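Hypothetical protein PG1100 (Porphyromonas gingivalis, PDB 1ZBS) is of unknown function but, as a member of the ASKHA nucleotide-binding superfamily, is probably an ATP-dependent N-acetylglucosamine kinase. Local coordinates at residues D42-L45 against R46-L50; G30-P33 against F34-D37; I16-G20 against K21-R25. All coordinates share one frame; numbering follows the deposited sequence.

Contact 1 of 3, residues D42-L45 against R46-L50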
# COMPACT_ATOMS: atom_id res chain seq x y z
N ASP A 42 15.89 -0.50 25.00
CA ASP A 42 16.47 -0.59 26.34
C ASP A 42 16.51 0.83 26.90
O ASP A 42 16.71 1.04 28.10
CB ASP A 42 17.89 -1.14 26.25
CG ASP A 42 18.27 -1.99 27.44
OD1 ASP A 42 17.67 -3.07 27.62
OD2 ASP A 42 19.18 -1.57 28.20
N THR A 43 16.33 1.79 26.01
CA THR A 43 16.34 3.19 26.38
C THR A 43 14.94 3.65 26.76
O THR A 43 14.76 4.44 27.69
CB THR A 43 16.88 4.06 25.23
OG1 THR A 43 16.35 5.39 25.34
CG2 THR A 43 16.49 3.46 23.89
N ALA A 44 13.95 3.16 26.03
CA ALA A 44 12.56 3.52 26.30
C ALA A 44 12.11 2.94 27.64
O ALA A 44 11.33 3.55 28.37
CB ALA A 44 11.66 3.00 25.18
N LEU A 45 12.62 1.75 27.95
CA LEU A 45 12.29 1.08 29.19
C LEU A 45 12.69 1.89 30.42
O LEU A 45 11.89 2.08 31.33
CB LEU A 45 12.95 -0.31 29.25
CG LEU A 45 12.07 -1.52 28.95
CD1 LEU A 45 11.29 -1.31 27.67
CD2 LEU A 45 12.94 -2.77 28.85
N ARG A 46 13.93 2.37 30.44
CA ARG A 46 14.41 3.12 31.59
C ARG A 46 14.38 4.64 31.46
O ARG A 46 15.09 5.34 32.19
CB ARG A 46 15.82 2.65 31.98
CG ARG A 46 16.85 2.67 30.87
CD ARG A 46 17.88 1.56 31.12
NE ARG A 46 19.02 1.61 30.22
CZ ARG A 46 19.93 0.64 30.13
NH1 ARG A 46 20.95 0.76 29.29
NH2 ARG A 46 19.82 -0.46 30.86
N SER A 47 13.57 5.15 30.54
CA SER A 47 13.45 6.59 30.35
C SER A 47 11.97 6.94 30.25
O SER A 47 11.58 8.10 30.41
CB SER A 47 14.16 7.03 29.07
OG SER A 47 13.44 6.62 27.92
N GLU A 48 11.16 5.92 29.99
CA GLU A 48 9.72 6.11 29.87
C GLU A 48 8.96 5.20 30.82
O GLU A 48 7.98 5.61 31.44
CB GLU A 48 9.28 5.82 28.43
CG GLU A 48 9.98 6.67 27.37
CD GLU A 48 9.48 6.39 25.96
OE1 GLU A 48 8.30 6.69 25.67
OE2 GLU A 48 10.26 5.88 25.14
N VAL A 49 9.41 3.95 30.93
CA VAL A 49 8.73 3.00 31.80
C VAL A 49 9.14 3.13 33.26
O VAL A 49 8.29 3.33 34.13
CB VAL A 49 8.98 1.55 31.35
CG1 VAL A 49 8.04 0.61 32.09
CG2 VAL A 49 8.79 1.42 29.84
N LEU A 50 10.43 3.01 33.53
CA LEU A 50 10.94 3.11 34.90
C LEU A 50 10.53 4.38 35.63
O LEU A 50 10.07 4.33 36.76
CB LEU A 50 12.47 3.00 34.92
CG LEU A 50 13.06 1.72 35.53
CD1 LEU A 50 14.57 1.82 35.51
CD2 LEU A 50 12.56 1.54 36.97
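Arg46 reaches back along its own helix to Asp42, one turn earlier. Its CB lies beside the Leu45 carbonyl, and CG is set between the backbone N and the carbonyl carbon (chi1 54°), which turns the chain toward the preceding turn. Arg46 CG passes 3.2 Å from Asp42 O and CD follows at a similar distance; NE is also close to that oxygen, but at an angle too poor for a hydrogen bond. From CG to NE the chain is extended, and the guanidinium ends with one face turned to Asp42 OD2. The salt bridge, Asp42 OD2 to Arg46 NH2 at 3.0 Å, comes over that face. OD2 stands well out of the guanidinium plane, so no N-H is aimed at it and the attraction is between charges alone; the carboxylate and guanidinium planes are 76° apart.

On another side of the helix Ser47 OG donates to Thr43 O at 2.6 Å, while Ser47 N meets that oxygen at a poor angle. Ala44 O accepts from both Glu48 N (2.9 Å) and Val49 N (3.2 Å), the second bond lying in the carbonyl plane. Leu50 N then bonds to Leu45 O at 2.8 Å, five residues back, as expected of the wider pi-type turn at 46-49. Glu48, extended beyond CG, lays its carboxylate alongside Ala44, Glu48 OE2 standing 3.2 Å from Ala44 CB, and OE1 makes a weak hydrogen bond to Thr28 of strand 21-29. Within the fold, helix 38-53 packs against helix 75-85: Asp42 and Leu45 touch Ala81, and Val49 and Leu50 touch Met85.

Contact 2 of 3, residues G30-P33 against F34-D37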
# COMPACT_ATOMS: atom_id res chain seq x y z
N GLY A 30 5.71 3.07 21.60
CA GLY A 30 6.50 2.08 20.89
C GLY A 30 6.66 0.73 21.56
O GLY A 30 5.69 0.07 21.91
N ILE A 31 7.92 0.32 21.73
CA ILE A 31 8.25 -0.95 22.35
C ILE A 31 7.76 -2.15 21.53
O ILE A 31 6.64 -2.61 21.68
CB ILE A 31 7.66 -1.04 23.79
CG1 ILE A 31 8.10 0.19 24.60
CG2 ILE A 31 8.15 -2.30 24.47
CD1 ILE A 31 7.57 0.22 26.02
N ASN A 32 8.63 -2.64 20.65
CA ASN A 32 8.33 -3.78 19.79
C ASN A 32 9.64 -4.50 19.46
O ASN A 32 10.50 -3.96 18.76
CB ASN A 32 7.66 -3.30 18.50
CG ASN A 32 7.36 -4.44 17.54
OD1 ASN A 32 7.71 -5.60 17.79
ND2 ASN A 32 6.71 -4.12 16.43
N PRO A 33 9.81 -5.72 19.98
CA PRO A 33 10.99 -6.57 19.79
C PRO A 33 11.36 -6.95 18.35
O PRO A 33 12.52 -7.24 18.06
CB PRO A 33 10.68 -7.79 20.65
CG PRO A 33 9.20 -7.90 20.53
CD PRO A 33 8.77 -6.46 20.71
N PHE A 34 10.37 -6.97 17.45
CA PHE A 34 10.62 -7.34 16.06
C PHE A 34 10.95 -6.12 15.21
O PHE A 34 11.71 -6.21 14.25
CB PHE A 34 9.40 -8.03 15.45
CG PHE A 34 9.66 -8.64 14.10
CD1 PHE A 34 8.71 -8.54 13.08
CD2 PHE A 34 10.84 -9.33 13.85
CE1 PHE A 34 8.94 -9.13 11.84
CE2 PHE A 34 11.08 -9.92 12.62
CZ PHE A 34 10.13 -9.82 11.60
N GLN A 35 10.38 -4.99 15.59
CA GLN A 35 10.58 -3.74 14.86
C GLN A 35 11.80 -3.00 15.38
O GLN A 35 12.52 -2.36 14.61
CB GLN A 35 9.33 -2.87 14.99
CG GLN A 35 9.05 -1.98 13.80
CD GLN A 35 7.56 -1.76 13.60
OE1 GLN A 35 6.82 -2.69 13.29
NE2 GLN A 35 7.12 -0.52 13.78
N GLN A 36 12.04 -3.10 16.69
CA GLN A 36 13.17 -2.44 17.33
C GLN A 36 14.17 -3.49 17.83
O GLN A 36 13.90 -4.69 17.74
CB GLN A 36 12.68 -1.58 18.51
CG GLN A 36 11.84 -0.38 18.09
CD GLN A 36 11.02 0.19 19.23
OE1 GLN A 36 10.10 -0.46 19.74
NE2 GLN A 36 11.34 1.41 19.65
N ASP A 37 15.31 -3.04 18.35
CA ASP A 37 16.33 -3.96 18.84
C ASP A 37 16.66 -3.78 20.33
O ASP A 37 16.05 -2.98 21.02
CB ASP A 37 17.61 -3.84 18.01
CG ASP A 37 18.32 -2.51 18.20
OD1 ASP A 37 19.29 -2.25 17.46
OD2 ASP A 37 17.91 -1.72 19.07
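The side-chain oxygens of Asn32 and Gln36 each take a backbone N-H across a tight bend, Asn32 from Phe34 and Gln36 from Asn32. With CG anti to the backbone N (chi1 178°), the Asn32 amide swings forward over the next residues, and Asn32 OD1 accepts from Phe34 N at 3.0 Å. That bond is fairly straight at its hydrogen, yet the donor stands above the amide plane and not on a lone pair. Gln36 runs the other way: extended beyond CG, it lies back along the chain and brings Gln36 OE1 to Asn32 N at 2.8 Å. Here the donor sits almost in line with the C=O, although the N-H is bent at 131°.

The backbone repeats the link in the opposite sense, Gln36 N donating to Asn32 O at 2.7 Å; Gln35 N adds a weak bond to that oxygen. Asn32 thus meets Gln36 through both its N-H and its carbonyl. Gln35 lies across the Asn32 side chain with the two amide planes 52° apart, and Gln35 CB comes 3.2 Å from Asn32 ND2. The Phe34 ring points out of the bend, packing on Lys74 and on Arg188 of the second subunit, while Pro33 touches Cys70 and Lys74. Ser7 OG bonds to the carbonyls of Gly30 and Ile31, tying the loop to the first strand. The OD1 bond to the residue two further on closes an Asx turn at Asn32, inside a loop between strand and helix that ends with Asp37 as N-cap, OD2 bonding to Glu40 N.

Contact 3 of 3, residues I16-G20 against K21-R25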
# COMPACT_ATOMS: atom_id res chain seq x y z
N ILE A 16 -0.19 -0.82 36.86
CA ILE A 16 0.30 -1.50 38.04
C ILE A 16 -0.94 -1.88 38.84
O ILE A 16 -1.60 -1.02 39.42
CB ILE A 16 1.21 -0.57 38.89
CG1 ILE A 16 2.48 -0.24 38.12
CG2 ILE A 16 1.57 -1.26 40.20
CD1 ILE A 16 3.45 0.63 38.90
N ALA A 17 -1.26 -3.16 38.85
CA ALA A 17 -2.44 -3.66 39.56
C ALA A 17 -2.08 -4.48 40.79
O ALA A 17 -0.97 -5.00 40.91
CB ALA A 17 -3.30 -4.49 38.62
N LYS A 18 -3.04 -4.60 41.71
CA LYS A 18 -2.86 -5.37 42.93
C LYS A 18 -4.20 -6.04 43.19
O LYS A 18 -5.20 -5.37 43.41
CB LYS A 18 -2.52 -4.46 44.10
CG LYS A 18 -2.02 -5.20 45.35
CD LYS A 18 -2.21 -4.33 46.59
CE LYS A 18 -1.35 -4.77 47.77
NZ LYS A 18 0.10 -4.46 47.57
N GLU A 19 -4.20 -7.37 43.15
CA GLU A 19 -5.42 -8.15 43.38
C GLU A 19 -6.62 -7.64 42.59
O GLU A 19 -7.63 -7.24 43.17
CB GLU A 19 -5.76 -8.18 44.88
CG GLU A 19 -5.53 -9.54 45.54
CD GLU A 19 -4.09 -9.75 46.02
OE1 GLU A 19 -3.74 -9.26 47.13
OE2 GLU A 19 -3.30 -10.39 45.28
N GLY A 20 -6.50 -7.64 41.27
CA GLY A 20 -7.59 -7.18 40.42
C GLY A 20 -7.92 -5.71 40.53
O GLY A 20 -8.94 -5.26 39.99
N LYS A 21 -7.09 -4.94 41.23
CA LYS A 21 -7.34 -3.50 41.37
C LYS A 21 -6.17 -2.67 40.82
O LYS A 21 -5.00 -3.00 41.03
CB LYS A 21 -7.60 -3.14 42.84
CG LYS A 21 -8.90 -3.73 43.39
CD LYS A 21 -9.10 -3.46 44.89
CE LYS A 21 -10.36 -4.17 45.43
NZ LYS A 21 -10.34 -5.66 45.15
N SER A 22 -6.50 -1.61 40.09
CA SER A 22 -5.49 -0.74 39.49
C SER A 22 -4.95 0.29 40.47
O SER A 22 -5.72 0.99 41.13
CB SER A 22 -6.08 -0.01 38.27
OG SER A 22 -5.10 0.81 37.64
N LEU A 23 -3.63 0.37 40.56
CA LEU A 23 -2.98 1.33 41.45
C LEU A 23 -2.19 2.33 40.60
O LEU A 23 -1.88 3.43 41.06
CB LEU A 23 -2.04 0.63 42.41
CG LEU A 23 -2.65 -0.46 43.28
CD1 LEU A 23 -1.61 -0.91 44.29
CD2 LEU A 23 -3.91 0.05 44.01
N GLY A 24 -1.89 1.93 39.38
CA GLY A 24 -1.14 2.78 38.46
C GLY A 24 -1.60 2.59 37.02
O GLY A 24 -2.12 1.54 36.66
N ARG A 25 -1.40 3.62 36.20
CA ARG A 25 -1.80 3.57 34.80
C ARG A 25 -0.92 4.59 34.06
O ARG A 25 -1.20 5.80 34.05
CB ARG A 25 -3.31 3.88 34.70
CG ARG A 25 -4.05 3.47 33.41
CD ARG A 25 -3.94 1.97 33.03
NE ARG A 25 -4.57 1.70 31.73
CZ ARG A 25 -5.89 1.62 31.53
NH1 ARG A 25 -6.73 1.78 32.55
NH2 ARG A 25 -6.38 1.42 30.30
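Ile16 O is gripped by two neighbouring backbone N-H groups: Leu23 N at 2.7 Å, approaching nearly in line with the C=O, and Gly24 N at 3.0 Å, in the carbonyl plane on a lone pair. Two consecutive residues facing one is a classic beta bulge, and the chain turns a corner at Leu23. Nearer the tip Lys18 and Lys21 form a hydrogen-bonded antiparallel pair. Lys18 N donates to Lys21 O at 2.6 Å, and Lys21 N returns to Lys18 O at 2.9 Å, approaching from above the carbonyl plane. Between the bulge and this pair, Ala17 faces Ser22 in a non-hydrogen-bonded pair, and Ala17 CA makes a CA-H...O contact of 3.0 Å with Lys21 O.

Glu19 and Gly20 form the corners of a type I' turn; both have positive phi, which glycine adopts easily at Gly20 and which Glu19 also takes here. With CG anti to its carbonyl carbon (chi1 -56°), Leu23 crosses Lys18 at a slant, and Leu23 CD1 lies 3.7 Å from Lys18 CB, so the methyl lies against the aliphatic root of the lysine. Lys21 meanwhile brings its CB to 3.3 Å from Lys18 O and lays CG against the Gly20 peptide. The hairpin joins strands 11-18 and 21-29 at the margin of a five-stranded sheet, with 21-29 outermost within the chain. Ala17 bonds through its backbone to Ile2 of strand 2-7 and packs on Ile275 of helix 271-280; Ile16 rests on Leu3, and Met1 touches Ile16, Lys18 and Leu23.

In the fold
From the N terminus the three contacts come in series, 16-25, then 30-37, then 42-50; contact 3 closes a hairpin turn, contact 2 a loop bend, and contact 1 links successive turns of one helix, and none nests in or crosses another. Contact 3 forms the hairpin end of strands 11-18 and 21-29. Strand 21-29 then runs to the loop of contact 2, whose centre is about 26 Å from that of contact 3. The loop leads into helix 38-53, which carries contact 1. Contacts 1 and 2, their centres about 13 Å apart, touch where Val49 CG2 packs on Ile31 CD1 at 4.2 Å. Together they follow an edge strand of the first sheet into the helix beside it.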